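Local coordinates for EGF family domain-containing protein (Toxoplasma gondii, PDB 4Z80) that binds a peptide of the rhoptry neck protein RON2L1 and, being an AMA-family surface protein, probably serves the moving junction during host-cell invasion, at residues Ala13-Met16 / Asp17-Asn20; Met281-Met284 / Ser285-Glu288; Met321-Ala324 / Ala325-Asn328; Tyr331-Ser334 / His335-Pro338; Asn375-Ala378 / Glu379-Gly382. One frame throughout, in Å; residues are numbered along the deposited sequence.

Contact 1 of 5, residues Ala13-Met16 / Asp17-Asn20; sequences ATYM and DRFN
Y15 and R18 meet obliquely: CD1 of Y15 lies over one face of the R18 guanidinium, the two planes 33° apart. With chi1 at 73°, CG of R18 stands between its own backbone N and carbonyl carbon, and a bend at chi3 folds the chain back along the helix end. There NE bonds to Y15 O at 3.1 Å, and R18 N reaches the same carbonyl at 3.2 Å, so one oxygen is gripped twice by one residue. Arginine suits the place, its long chain letting NE reach that carbonyl while the flat group rests against the ring. A water joins R18 NH2 to T14 O; a second links T14 O to D17 OD2, whose charge is also paired with K343.

The apolar contacts centre on F19. Its edge points to the face of Y15, CE2 to CE2 3.8 Å, in an offset edge-to-face pair with planes at 76°, while CG of R18 sits over the middle of its ring. M16 adds a Met-aromatic contact, SD lying 4.9 Å from the ring centroid.

Among backbone bonds, F19 N to M16 O (2.9 Å) and R18 N to Y15 O are i to i-3. They mark a helix C-terminus that tightens into a 3-10 turn, leading to N20, the N-cap of helix 21-24.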
loop_
_atom_site.group_PDB
_atom_site.type_symbol
_atom_site.label_atom_id
_atom_site.label_comp_id
_atom_site.label_asym_id
_atom_site.label_seq_id
_atom_site.Cartn_x
_atom_site.Cartn_y
_atom_site.Cartn_z
ATOM N N ALA A 13 4.648 -28.281 9.047
ATOM C CA ALA A 13 4.131 -27.919 7.726
ATOM C C ALA A 13 3.171 -26.736 7.823
ATOM O O ALA A 13 3.213 -25.817 6.998
ATOM C CB ALA A 13 3.440 -29.116 7.077
ATOM N N THR A 14 2.313 -26.737 8.836
ATOM C CA THR A 14 1.362 -25.643 9.029
ATOM C C THR A 14 2.093 -24.324 9.263
ATOM O O THR A 14 1.716 -23.295 8.698
ATOM C CB THR A 14 0.417 -25.935 10.208
ATOM O OG1 THR A 14 -0.439 -27.028 9.856
ATOM C CG2 THR A 14 -0.442 -24.727 10.557
ATOM N N TYR A 15 3.141 -24.356 10.080
ATOM C CA TYR A 15 3.934 -23.163 10.345
ATOM C C TYR A 15 4.668 -22.701 9.084
ATOM O O TYR A 15 4.636 -21.519 8.742
ATOM C CB TYR A 15 4.939 -23.410 11.481
ATOM C CG TYR A 15 5.947 -22.284 11.640
ATOM C CD1 TYR A 15 5.592 -21.086 12.243
ATOM C CD2 TYR A 15 7.243 -22.416 11.164
ATOM C CE1 TYR A 15 6.513 -20.042 12.371
ATOM C CE2 TYR A 15 8.167 -21.386 11.293
ATOM C CZ TYR A 15 7.794 -20.205 11.889
ATOM O OH TYR A 15 8.729 -19.196 12.006
ATOM N N MET A 16 5.322 -23.628 8.391
ATOM C CA MET A 16 6.166 -23.264 7.250
ATOM C C MET A 16 5.362 -22.765 6.056
ATOM O O MET A 16 5.924 -22.139 5.158
ATOM C CB MET A 16 7.038 -24.452 6.834
ATOM C CG MET A 16 8.162 -24.750 7.821
ATOM S SD MET A 16 9.343 -23.421 8.026
ATOM C CE MET A 16 10.081 -23.338 6.388
ATOM N N ASP A 17 4.055 -23.018 6.064
ATOM C CA ASP A 17 3.145 -22.511 5.036
ATOM C C ASP A 17 3.259 -20.991 4.899
ATOM O O ASP A 17 3.055 -20.447 3.810
ATOM C CB ASP A 17 1.710 -22.935 5.383
ATOM C CG ASP A 17 0.674 -22.475 4.374
ATOM O OD1 ASP A 17 0.908 -22.565 3.152
ATOM O OD2 ASP A 17 -0.409 -22.051 4.827
ATOM N N ARG A 18 3.629 -20.299 5.978
ATOM C CA ARG A 18 3.691 -18.839 5.942
ATOM C C ARG A 18 4.828 -18.344 5.038
ATOM O O ARG A 18 4.883 -17.155 4.711
ATOM C CB ARG A 18 3.836 -18.252 7.361
ATOM C CG ARG A 18 5.211 -18.434 8.006
ATOM C CD ARG A 18 5.182 -18.119 9.512
ATOM N NE ARG A 18 4.100 -18.857 10.155
ATOM C CZ ARG A 18 3.517 -18.510 11.300
ATOM N NH1 ARG A 18 3.918 -17.434 11.964
ATOM N NH2 ARG A 18 2.527 -19.246 11.778
ATOM N N PHE A 19 5.715 -19.246 4.627
ATOM C CA PHE A 19 6.848 -18.876 3.775
ATOM C C PHE A 19 6.617 -19.288 2.322
ATOM O O PHE A 19 7.494 -19.081 1.478
ATOM C CB PHE A 19 8.150 -19.489 4.314
ATOM C CG PHE A 19 8.479 -19.041 5.714
ATOM C CD1 PHE A 19 8.835 -17.730 5.969
ATOM C CD2 PHE A 19 8.389 -19.926 6.772
ATOM C CE1 PHE A 19 9.117 -17.307 7.268
ATOM C CE2 PHE A 19 8.672 -19.509 8.065
ATOM C CZ PHE A 19 9.034 -18.201 8.304
ATOM N N ASN A 20 5.436 -19.827 2.012
ATOM C CA ASN A 20 5.132 -20.244 0.638
ATOM C C ASN A 20 4.572 -19.076 -0.162
ATOM O O ASN A 20 3.366 -18.970 -0.410
ATOM C CB ASN A 20 4.161 -21.423 0.610
ATOM C CG ASN A 20 4.067 -22.054 -0.758
ATOM O OD1 ASN A 20 4.516 -21.469 -1.741
ATOM N ND2 ASN A 20 3.490 -23.245 -0.833
HETATM O O HOH W 1 1.413 -20.713 9.504
HETATM O O HOH W 2 -0.882 -22.733 7.501
#

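Contact 2 of 5, residues Met281-Met284 / Ser285-Glu288; sequences MFDM and STGE
D283 and E288 pair across a tight reversal, D283 N giving a bond of 2.9 Å to E288 O in the carbonyl plane, while G287 N returns to D283 O at 2.8 Å, approaching nearly in line with the C=O bond though the N-H itself is bent (140°). The carboxylate of D283 then organises the turn from within. Its CG stands opposite the backbone N (chi1 -171°), which carries OD1 over the start of the loop. There S285 OG donates to it at 2.7 Å from the syn side and S285 N at 2.9 Å from the anti side; N328 ND2 is a further donor, from outside the turn. An acidic side chain suits this place because it can take several donors on one oxygen.

This is a beta hairpin joining strands 280-283 and 289-291, an inner and an outer strand of an antiparallel sheet. T286 adds an ST turn, its OG1 accepting from E288 N at 3.2 Å; the same hydroxyl oxygen packs 3.3 Å from D283 CB. G287 has a positive phi (80°), a conformation that glycine adopts with little strain. The F282 ring meets the returning chain obliquely, CE1 3.5 Å from G287 O, and F282 CA makes a CA-H...O contact of 3.4 Å with E288 O.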
loop_
_atom_site.group_PDB
_atom_site.type_symbol
_atom_site.label_atom_id
_atom_site.label_comp_id
_atom_site.label_asym_id
_atom_site.label_seq_id
_atom_site.Cartn_x
_atom_site.Cartn_y
_atom_site.Cartn_z
ATOM N N MET A 281 0.882 2.743 2.775
ATOM C CA MET A 281 2.070 2.560 3.595
ATOM C C MET A 281 1.690 2.530 5.071
ATOM O O MET A 281 1.019 3.439 5.548
ATOM C CB MET A 281 3.061 3.693 3.357
ATOM C CG MET A 281 3.600 3.786 1.943
ATOM S SD MET A 281 4.485 2.300 1.406
ATOM C CE MET A 281 5.719 2.172 2.690
ATOM N N PHE A 282 2.113 1.491 5.779
ATOM C CA PHE A 282 1.956 1.423 7.226
ATOM C C PHE A 282 3.308 1.569 7.897
ATOM O O PHE A 282 4.291 0.979 7.459
ATOM C CB PHE A 282 1.300 0.109 7.630
ATOM C CG PHE A 282 0.972 0.020 9.093
ATOM C CD1 PHE A 282 -0.054 0.780 9.627
ATOM C CD2 PHE A 282 1.673 -0.836 9.925
ATOM C CE1 PHE A 282 -0.368 0.703 10.973
ATOM C CE2 PHE A 282 1.362 -0.922 11.280
ATOM C CZ PHE A 282 0.338 -0.150 11.799
ATOM N N ASP A 283 3.356 2.384 8.948
ATOM C CA ASP A 283 4.565 2.577 9.734
ATOM C C ASP A 283 4.425 1.807 11.053
ATOM O O ASP A 283 3.608 2.172 11.907
ATOM C CB ASP A 283 4.789 4.072 9.965
ATOM C CG ASP A 283 6.133 4.387 10.600
ATOM O OD1 ASP A 283 6.643 3.572 11.396
ATOM O OD2 ASP A 283 6.682 5.472 10.308
ATOM N N MET A 284 5.205 0.735 11.202
ATOM C CA MET A 284 5.114 -0.141 12.375
ATOM C C MET A 284 5.463 0.588 13.660
ATOM O O MET A 284 5.015 0.193 14.736
ATOM C CB MET A 284 6.048 -1.348 12.235
ATOM C CG MET A 284 5.767 -2.264 11.060
ATOM S SD MET A 284 4.279 -3.265 11.216
ATOM C CE MET A 284 4.739 -4.335 12.581
ATOM N N SER A 285 6.277 1.632 13.562
ATOM C CA SER A 285 6.760 2.295 14.765
ATOM C C SER A 285 5.765 3.348 15.264
ATOM O O SER A 285 5.627 3.532 16.472
ATOM C CB SER A 285 8.134 2.921 14.519
ATOM O OG SER A 285 8.063 3.995 13.608
ATOM N N THR A 286 5.054 4.008 14.351
ATOM C CA THR A 286 4.153 5.100 14.730
ATOM C C THR A 286 2.672 4.743 14.612
ATOM O O THR A 286 1.814 5.448 15.154
ATOM C CB THR A 286 4.403 6.344 13.876
ATOM O OG1 THR A 286 4.018 6.077 12.518
ATOM C CG2 THR A 286 5.871 6.746 13.924
ATOM N N GLY A 287 2.370 3.669 13.892
ATOM C CA GLY A 287 0.999 3.287 13.617
ATOM C C GLY A 287 0.343 4.079 12.496
ATOM O O GLY A 287 -0.840 3.893 12.218
ATOM N N GLU A 288 1.091 4.944 11.821
ATOM C CA GLU A 288 0.492 5.729 10.753
ATOM C C GLU A 288 0.140 4.868 9.537
ATOM O O GLU A 288 0.972 4.089 9.048
ATOM C CB GLU A 288 1.411 6.871 10.326
ATOM C CG GLU A 288 0.788 7.722 9.229
ATOM C CD GLU A 288 1.520 9.019 8.987
ATOM O OE1 GLU A 288 2.692 9.136 9.408
ATOM O OE2 GLU A 288 0.920 9.926 8.381
#

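Contact 3 of 5, residues Met321-Ala324 / Ala325-Asn328; sequences MKTA and ASSN
S326 OG turns back to the amide of T323, and T323 OG1 turns forward to that of S326, though this second bond is weak. The exchange braces a type I-like beta turn at 323-326, in the loop between strands 318-321 and 329-332, within the part of the chain related to apical membrane antigen 1. S326 OG takes the stronger bond, from T323 N at 2.9 Å and almost perfectly straight (177°). Its chi1 of 75° holds the hydroxyl between the serine's own backbone N and carbonyl carbon, turned back to the T323 amide; the same oxygen is hydrogen-bonded to G99 O outside the turn.

In the other direction, S326 N bonds T323 O at 3.0 Å, the donor standing well above the carbonyl plane, and T323 OG1 accepts the weak bond from S326 N at 3.2 Å. T323 OG1 also packs against S326 CB, 3.6 Å away. Small hydroxylated residues suit such a site, since their oxygens reach main-chain atoms a few bonds away.

A324 and A325 form the bend itself, their methyls taking up little room. From beyond the turn, K322 sends its extended chain away to N97 and lies in cation-pi contact with F386.

S327 secures the next carbonyl. Both its N and its OG approach A324 O from the same face of that carbonyl, the amide at 3.2 Å. The hydroxyl is nearer, 2.8 Å from A324 O, and accepts in turn from a water that also donates to T323 O.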
loop_
_atom_site.group_PDB
_atom_site.type_symbol
_atom_site.label_atom_id
_atom_site.label_comp_id
_atom_site.label_asym_id
_atom_site.label_seq_id
_atom_site.Cartn_x
_atom_site.Cartn_y
_atom_site.Cartn_z
ATOM N N MET A 321 12.172 0.128 -3.201
ATOM C CA MET A 321 13.453 -0.045 -2.537
ATOM C C MET A 321 13.249 -0.524 -1.117
ATOM O O MET A 321 12.268 -0.162 -0.466
ATOM C CB MET A 321 14.262 1.257 -2.500
ATOM C CG MET A 321 14.824 1.717 -3.824
ATOM S SD MET A 321 15.802 3.226 -3.630
ATOM C CE MET A 321 17.170 2.649 -2.643
ATOM N N LYS A 322 14.183 -1.340 -0.647
ATOM C CA LYS A 322 14.296 -1.673 0.769
ATOM C C LYS A 322 15.681 -1.316 1.257
ATOM O O LYS A 322 16.662 -1.554 0.561
ATOM C CB LYS A 322 14.056 -3.157 1.017
ATOM C CG LYS A 322 12.698 -3.648 0.594
ATOM C CD LYS A 322 12.427 -5.079 1.035
ATOM C CE LYS A 322 11.064 -5.518 0.601
ATOM N NZ LYS A 322 10.750 -6.897 1.064
ATOM N N THR A 323 15.760 -0.775 2.470
ATOM C CA THR A 323 17.037 -0.516 3.125
ATOM C C THR A 323 16.886 -0.920 4.577
ATOM O O THR A 323 15.768 -1.110 5.047
ATOM C CB THR A 323 17.448 0.960 3.051
ATOM O OG1 THR A 323 16.475 1.754 3.741
ATOM C CG2 THR A 323 17.555 1.409 1.616
ATOM N N ALA A 324 17.995 -1.044 5.301
ATOM C CA ALA A 324 17.887 -1.348 6.716
ATOM C C ALA A 324 16.972 -0.325 7.391
ATOM O O ALA A 324 16.102 -0.678 8.193
ATOM C CB ALA A 324 19.251 -1.361 7.372
ATOM N N ALA A 325 17.151 0.943 7.035
ATOM C CA ALA A 325 16.406 2.031 7.661
ATOM C C ALA A 325 14.913 2.032 7.308
ATOM O O ALA A 325 14.114 2.614 8.035
ATOM C CB ALA A 325 17.023 3.363 7.286
ATOM N N SER A 326 14.525 1.390 6.209
ATOM C CA SER A 326 13.109 1.353 5.833
ATOM C C SER A 326 12.345 0.206 6.510
ATOM O O SER A 326 11.189 -0.027 6.189
ATOM C CB SER A 326 12.960 1.254 4.304
ATOM O OG SER A 326 13.248 -0.036 3.808
ATOM N N SER A 327 12.972 -0.490 7.457
ATOM C CA SER A 327 12.391 -1.713 8.001
ATOM C C SER A 327 11.166 -1.510 8.882
ATOM O O SER A 327 10.528 -2.486 9.268
ATOM C CB SER A 327 13.436 -2.489 8.790
ATOM O OG SER A 327 14.496 -2.902 7.947
ATOM N N ASN A 328 10.842 -0.263 9.197
ATOM C CA ASN A 328 9.611 0.049 9.911
ATOM C C ASN A 328 8.415 0.233 8.977
ATOM O O ASN A 328 7.269 0.262 9.422
ATOM C CB ASN A 328 9.799 1.315 10.745
ATOM C CG ASN A 328 10.211 2.524 9.897
ATOM O OD1 ASN A 328 11.102 2.437 9.039
ATOM N ND2 ASN A 328 9.555 3.658 10.134
HETATM O O HOH W 3 13.832 -3.081 5.127
#

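Contact 4 of 5, residues Tyr331-Ser334 / His335-Pro338; sequences YVTS and HTRP
T336 has its OG1 opposite the carbonyl carbon and beside its own backbone N (chi1 -65°), a rotation that aims the hydroxyl back across the turn at T333 O. V332 brings its CG1 methyl to the same place by standing opposite its backbone N (chi1 175°), and the two side chains cross at about a right angle.

The hydroxyl of T336 donates to T333 O, with OG1 and O 2.7 Å apart, approaching 21° from the carbonyl plane. OG1 of T336 also accepts from a water at 2.8 Å, and this water in turn receives T333 N at 2.9 Å. One threonine therefore serves both polar ends of T333, its carbonyl directly and its amide through solvent, in a place where every touching residue is buried. CG1 of V332 rests 3.2 Å from T336 OG1, a close approach that packs a methyl against the hydrogen-bonded oxygen. Threonine fits its position through a short hydroxyl that reaches both T333 O and the water, valine through a methyl that fills the buried side.

T336 N makes a weak bond to S334 O, at 3.5 Å. The side chains of T333, S334 and H335 have polar partners elsewhere in the fold, T333 OG1 in G93 O, S334 OG in S259 and H335 NE2 in E177.

The turn carries the chain out of strand 329-332, an inner strand of a four-stranded antiparallel sheet, toward helix 340-343. Helix 252-262 packs on V332 and T336 through S256, while H335 meets W30 at the end of strand 27-30.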
loop_
_atom_site.group_PDB
_atom_site.type_symbol
_atom_site.label_atom_id
_atom_site.label_comp_id
_atom_site.label_asym_id
_atom_site.label_seq_id
_atom_site.Cartn_x
_atom_site.Cartn_y
_atom_site.Cartn_z
ATOM N N TYR A 331 4.560 -1.879 2.748
ATOM C CA TYR A 331 3.737 -1.642 1.574
ATOM C C TYR A 331 2.574 -2.625 1.602
ATOM O O TYR A 331 2.768 -3.831 1.585
ATOM C CB TYR A 331 4.567 -1.792 0.287
ATOM C CG TYR A 331 3.838 -1.384 -0.985
ATOM C CD1 TYR A 331 3.064 -2.300 -1.692
ATOM C CD2 TYR A 331 3.921 -0.085 -1.471
ATOM C CE1 TYR A 331 2.393 -1.927 -2.856
ATOM C CE2 TYR A 331 3.255 0.294 -2.628
ATOM C CZ TYR A 331 2.493 -0.628 -3.311
ATOM O OH TYR A 331 1.824 -0.238 -4.458
ATOM N N VAL A 332 1.365 -2.079 1.652
ATOM C CA VAL A 332 0.150 -2.841 1.877
ATOM C C VAL A 332 -0.823 -2.618 0.732
ATOM O O VAL A 332 -1.177 -1.482 0.453
ATOM C CB VAL A 332 -0.510 -2.392 3.201
ATOM C CG1 VAL A 332 -1.832 -3.074 3.427
ATOM C CG2 VAL A 332 0.446 -2.642 4.369
ATOM N N THR A 333 -1.274 -3.678 0.074
ATOM C CA THR A 333 -2.310 -3.503 -0.935
ATOM C C THR A 333 -3.700 -3.528 -0.301
ATOM O O THR A 333 -3.895 -3.997 0.827
ATOM C CB THR A 333 -2.230 -4.566 -2.043
ATOM O OG1 THR A 333 -2.681 -5.833 -1.552
ATOM C CG2 THR A 333 -0.805 -4.690 -2.570
ATOM N N SER A 334 -4.662 -3.011 -1.043
ATOM C CA SER A 334 -6.037 -2.920 -0.569
ATOM C C SER A 334 -6.592 -4.307 -0.285
ATOM O O SER A 334 -7.463 -4.478 0.571
ATOM C CB SER A 334 -6.888 -2.191 -1.611
ATOM O OG SER A 334 -8.163 -1.822 -1.108
ATOM N N HIS A 335 -6.068 -5.299 -0.997
ATOM C CA HIS A 335 -6.527 -6.674 -0.878
ATOM C C HIS A 335 -5.514 -7.523 -0.105
ATOM O O HIS A 335 -5.008 -8.531 -0.592
ATOM C CB HIS A 335 -6.787 -7.250 -2.272
ATOM C CG HIS A 335 -7.910 -6.577 -3.007
ATOM N ND1 HIS A 335 -7.702 -5.683 -4.036
ATOM C CD2 HIS A 335 -9.254 -6.681 -2.864
ATOM C CE1 HIS A 335 -8.871 -5.264 -4.494
ATOM N NE2 HIS A 335 -9.828 -5.851 -3.795
ATOM N N THR A 336 -5.227 -7.098 1.117
ATOM C CA THR A 336 -4.365 -7.850 2.009
ATOM C C THR A 336 -5.172 -8.975 2.659
ATOM O O THR A 336 -6.314 -8.753 3.068
ATOM C CB THR A 336 -3.766 -6.921 3.072
ATOM O OG1 THR A 336 -2.898 -5.970 2.433
ATOM C CG2 THR A 336 -2.972 -7.689 4.116
ATOM N N ARG A 337 -4.597 -10.170 2.761
ATOM C CA ARG A 337 -5.338 -11.312 3.292
ATOM C C ARG A 337 -5.357 -11.234 4.826
ATOM O O ARG A 337 -4.360 -10.895 5.456
ATOM C CB ARG A 337 -4.756 -12.645 2.787
ATOM C CG ARG A 337 -3.269 -12.920 3.064
ATOM C CD ARG A 337 -2.806 -14.189 2.342
ATOM N NE ARG A 337 -3.662 -15.327 2.689
ATOM C CZ ARG A 337 -3.868 -16.401 1.935
ATOM N NH1 ARG A 337 -3.275 -16.547 0.755
ATOM N NH2 ARG A 337 -4.679 -17.351 2.374
ATOM N N PRO A 338 -6.524 -11.508 5.422
ATOM C CA PRO A 338 -6.700 -11.304 6.863
ATOM C C PRO A 338 -5.984 -12.357 7.701
ATOM O O PRO A 338 -5.819 -12.173 8.913
ATOM C CB PRO A 338 -8.223 -11.392 7.038
ATOM C CG PRO A 338 -8.687 -12.221 5.920
ATOM C CD PRO A 338 -7.780 -11.894 4.762
HETATM O O HOH W 4 -0.495 -6.297 1.048
#

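Contact 5 of 5, residues Asn375-Ala378 / Glu379-Gly382; sequences NATA and EQCG
T377 and Q380 exchange hydrogen bonds in both directions. T377 OG1, set between its backbone N and carbonyl carbon by a chi1 of 64°, accepts from Q380 N at 3.1 Å; Q380 OE1 accepts from T377 N at 3.0 Å. Together they make a capping box, with T377 as the N-cap of helix 378-387. Glutamine here does what glutamate often does in this motif, its amide oxygen accepting without bringing a formal charge. The extended chain of Q380 runs back beside the threonine, the two side chains crossing so that Q380 CG lies 3.2 Å from T377 OG1.

The backbone bonds are those of a helix getting under way. C381 N donates to T377 O at 3.0 Å and G382 N to A378 O at 3.1 Å, both i to i-4, so the carbonyls of the first residues are engaged at once while the capping hydroxyl serves a first-turn amide.

Solvent adds to the polar network: a water lies 2.7 Å from T377 OG1 and gives E379 OE1 a weak bond. The other carboxylate oxygen of E379 accepts from A324 N in a distant loop.

In van der Waals contact, the A376 methyl lies 3.7 Å from Q380 OE1. Small alanines suit the tight join of strand to helix, A378 packing on F408 of strand 405-410. N375 and A376 form a G1 beta bulge opposite G425, where edge strand 371-377 pairs with strand 424-430, and the C381-C427 disulfide ties the new helix to that same neighbour.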
loop_
_atom_site.group_PDB
_atom_site.type_symbol
_atom_site.label_atom_id
_atom_site.label_comp_id
_atom_site.label_asym_id
_atom_site.label_seq_id
_atom_site.Cartn_x
_atom_site.Cartn_y
_atom_site.Cartn_z
ATOM N N ASN A 375 30.782 -12.067 -1.501
ATOM C CA ASN A 375 31.264 -10.856 -0.838
ATOM C C ASN A 375 30.188 -9.782 -0.664
ATOM O O ASN A 375 30.433 -8.599 -0.879
ATOM C CB ASN A 375 32.446 -10.262 -1.606
ATOM C CG ASN A 375 33.186 -9.206 -0.803
ATOM O OD1 ASN A 375 33.250 -9.276 0.423
ATOM N ND2 ASN A 375 33.729 -8.210 -1.490
ATOM N N ALA A 376 28.998 -10.209 -0.266
ATOM C CA ALA A 376 27.883 -9.303 -0.031
ATOM C C ALA A 376 27.677 -9.118 1.462
ATOM O O ALA A 376 28.133 -9.942 2.253
ATOM C CB ALA A 376 26.616 -9.846 -0.666
ATOM N N THR A 377 27.004 -8.037 1.834
ATOM C CA THR A 377 26.513 -7.892 3.198
ATOM C C THR A 377 25.154 -8.573 3.308
ATOM O O THR A 377 24.524 -8.891 2.298
ATOM C CB THR A 377 26.356 -6.426 3.618
ATOM O OG1 THR A 377 25.354 -5.808 2.804
ATOM C CG2 THR A 377 27.676 -5.652 3.492
ATOM N N ALA A 378 24.681 -8.775 4.532
ATOM C CA ALA A 378 23.384 -9.409 4.719
ATOM C C ALA A 378 22.270 -8.513 4.178
ATOM O O ALA A 378 21.316 -8.993 3.571
ATOM C CB ALA A 378 23.152 -9.722 6.182
ATOM N N GLU A 379 22.390 -7.211 4.402
ATOM C CA GLU A 379 21.421 -6.262 3.858
ATOM C C GLU A 379 21.368 -6.355 2.331
ATOM O O GLU A 379 20.283 -6.370 1.746
ATOM C CB GLU A 379 21.761 -4.836 4.286
ATOM C CG GLU A 379 20.795 -3.790 3.748
ATOM C CD GLU A 379 21.157 -2.387 4.193
ATOM O OE1 GLU A 379 22.192 -2.226 4.876
ATOM O OE2 GLU A 379 20.410 -1.443 3.868
ATOM N N GLN A 380 22.533 -6.404 1.689
ATOM C CA GLN A 380 22.594 -6.569 0.231
ATOM C C GLN A 380 21.923 -7.858 -0.231
ATOM O O GLN A 380 21.267 -7.885 -1.273
ATOM C CB GLN A 380 24.044 -6.539 -0.255
ATOM C CG GLN A 380 24.653 -5.152 -0.225
ATOM C CD GLN A 380 26.106 -5.149 -0.644
ATOM O OE1 GLN A 380 26.798 -6.158 -0.527
ATOM N NE2 GLN A 380 26.573 -4.017 -1.150
ATOM N N CYS A 381 22.099 -8.933 0.529
ATOM C CA CYS A 381 21.436 -10.195 0.242
ATOM C C CYS A 381 19.921 -10.031 0.202
ATOM O O CYS A 381 19.261 -10.458 -0.745
ATOM C CB CYS A 381 21.824 -11.228 1.298
ATOM S SG CYS A 381 21.236 -12.884 1.012
ATOM N N GLY A 382 19.365 -9.396 1.228
ATOM C CA GLY A 382 17.935 -9.179 1.269
ATOM C C GLY A 382 17.453 -8.246 0.168
ATOM O O GLY A 382 16.385 -8.455 -0.409
HETATM O O HOH W 5 25.071 -3.174 3.213
#

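In the fold
Contact 4 is the buried one, its centre about 7 Å from that of the chain; the others are partly buried, with contacts 1 and 5 lying farthest out. Contacts 2 and 4 reach neighbouring strands of one sheet and meet where M281 packs on Y331. Contact 3 leads toward contact 4 along the chain, and N328 ties it to contact 2 through M284 N and the D283 carboxylate. E379 links contact 5 to A324 of contact 3, whereas contact 1 touches none of the rest. Serine and threonine hydroxyls recur in contacts 2 to 5, at turns and a helix start; contact 1, at a helix end, adds aromatic, sulfur and guanidinium packing to its backbone bonds.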